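Local coordinates for protein molybdopterin biosynthesis enzyme, MoaB (Thermus thermophilus, PDB 3MCH) that probably takes part in molybdenum cofactor biosynthesis, as a member of the MogA/MoaB family with a probable molybdopterin-binding domain, at residues B[144-147]-B[148-152]. Residues are numbered along the deposited sequence; the frame is centred on the assembly and turned at random.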
loop_
_atom_site.group_PDB
_atom_site.type_symbol
_atom_site.label_atom_id
_atom_site.label_comp_id
_atom_site.label_asym_id
_atom_site.label_seq_id
_atom_site.Cartn_x
_atom_site.Cartn_y
_atom_site.Cartn_z
ATOM N N PRO B 144 -11.881 4.289 -14.385
ATOM C CA PRO B 144 -13.233 3.899 -13.969
ATOM C C PRO B 144 -13.763 4.521 -12.678
ATOM O O PRO B 144 -14.970 4.712 -12.531
ATOM C CB PRO B 144 -13.136 2.378 -13.869
ATOM C CG PRO B 144 -12.145 2.041 -14.930
ATOM C CD PRO B 144 -11.073 3.098 -14.704
ATOM N N VAL B 145 -12.868 4.832 -11.744
ATOM C CA VAL B 145 -13.280 5.404 -10.470
ATOM C C VAL B 145 -12.798 6.838 -10.284
ATOM O O VAL B 145 -13.011 7.434 -9.235
ATOM C CB VAL B 145 -12.755 4.559 -9.285
ATOM C CG1 VAL B 145 -13.275 3.133 -9.394
ATOM C CG2 VAL B 145 -11.227 4.567 -9.266
ATOM N N LEU B 146 -12.160 7.389 -11.311
ATOM C CA LEU B 146 -11.630 8.743 -11.225
ATOM C C LEU B 146 -12.711 9.815 -11.062
ATOM O O LEU B 146 -12.578 10.707 -10.223
ATOM C CB LEU B 146 -10.748 9.030 -12.446
ATOM C CG LEU B 146 -9.770 10.199 -12.341
ATOM C CD1 LEU B 146 -8.985 10.110 -11.034
ATOM C CD2 LEU B 146 -8.823 10.163 -13.521
ATOM N N PRO B 147 -13.792 9.758 -11.862
ATOM C CA PRO B 147 -14.824 10.786 -11.690
ATOM C C PRO B 147 -15.428 10.758 -10.281
ATOM O O PRO B 147 -15.608 11.802 -9.654
ATOM C CB PRO B 147 -15.849 10.429 -12.762
ATOM C CG PRO B 147 -14.997 9.833 -13.851
ATOM C CD PRO B 147 -14.055 8.944 -13.062
ATOM N N HIS B 148 -15.741 9.560 -9.786
ATOM C CA HIS B 148 -16.319 9.427 -8.449
ATOM C C HIS B 148 -15.355 9.999 -7.413
ATOM O O HIS B 148 -15.755 10.727 -6.503
ATOM C CB HIS B 148 -16.601 7.956 -8.118
ATOM C CG HIS B 148 -17.309 7.758 -6.811
ATOM N ND1 HIS B 148 -18.643 8.057 -6.634
ATOM C CD2 HIS B 148 -16.861 7.323 -5.609
ATOM C CE1 HIS B 148 -18.988 7.814 -5.381
ATOM N NE2 HIS B 148 -17.924 7.368 -4.737
ATOM N N ALA B 149 -14.080 9.655 -7.555
ATOM C CA ALA B 149 -13.051 10.135 -6.646
ATOM C C ALA B 149 -13.001 11.660 -6.630
ATOM O O ALA B 149 -12.974 12.283 -5.565
ATOM C CB ALA B 149 -11.694 9.582 -7.066
ATOM N N LEU B 150 -12.979 12.255 -7.816
ATOM C CA LEU B 150 -12.912 13.709 -7.929
ATOM C C LEU B 150 -14.147 14.406 -7.365
ATOM O O LEU B 150 -14.032 15.475 -6.770
ATOM C CB LEU B 150 -12.689 14.114 -9.396
ATOM C CG LEU B 150 -11.254 13.866 -9.874
ATOM C CD1 LEU B 150 -11.189 13.866 -11.397
ATOM C CD2 LEU B 150 -10.335 14.932 -9.288
ATOM N N SER B 151 -15.324 13.808 -7.532
ATOM C CA SER B 151 -16.535 14.438 -7.010
ATOM C C SER B 151 -16.474 14.545 -5.484
ATOM O O SER B 151 -16.941 15.524 -4.905
ATOM C CB SER B 151 -17.793 13.672 -7.450
ATOM O OG SER B 151 -17.817 12.347 -6.949
ATOM N N LEU B 152 -15.872 13.552 -4.837
ATOM C CA LEU B 152 -15.750 13.561 -3.381
ATOM C C LEU B 152 -14.705 14.564 -2.907
ATOM O O LEU B 152 -14.926 15.312 -1.954
ATOM C CB LEU B 152 -15.391 12.164 -2.875
ATOM C CG LEU B 152 -16.509 11.127 -3.005
ATOM C CD1 LEU B 152 -16.026 9.786 -2.472
ATOM C CD2 LEU B 152 -17.740 11.600 -2.229
HETATM O O HOH W 1 -16.434 7.021 -11.250
#
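Three successive i+4 to i backbone hydrogen bonds build the first turns of helix 146-154. Ala149 N donates to Val145 O at 3.0 Å. Leu150 N meets Leu146 O at 2.9 Å, with an N-H...O angle of 165°, and Ser151 N meets Pro147 O at 2.9 Å. One residue earlier a water takes the place of a direct bond, accepting from His148 N at 3.0 Å and donating to Pro144 O. Pro147 lies so early that its missing N-H costs no bond within the helix; its ring packs on Phe35 and Trp158.

A side-chain bond spans the next turn. With OG between its backbone N and carbonyl carbon (chi1 62°), Ser151 folds back and donates to His148 O at 2.7 Å; Leu152 N reaches the same oxygen from the same face of the carbonyl plane, at 3.3 Å. Without the hydroxyl, an alanine here would probably leave His148 O with the longer bond from Leu152 N.

Leu146 and Leu150 run side by side, CG of Leu146 lying 4.0 Å from CD1 of Leu150, and both pack on Phe35, Leu65 and Leu124 of the sheet. Val145 packs on Met109, His148 on Leu112 and Ala149 on Leu74 of the second subunit. Apolar contacts thus hold the helix start against both sheet and neighbour, while water completes its opening turn.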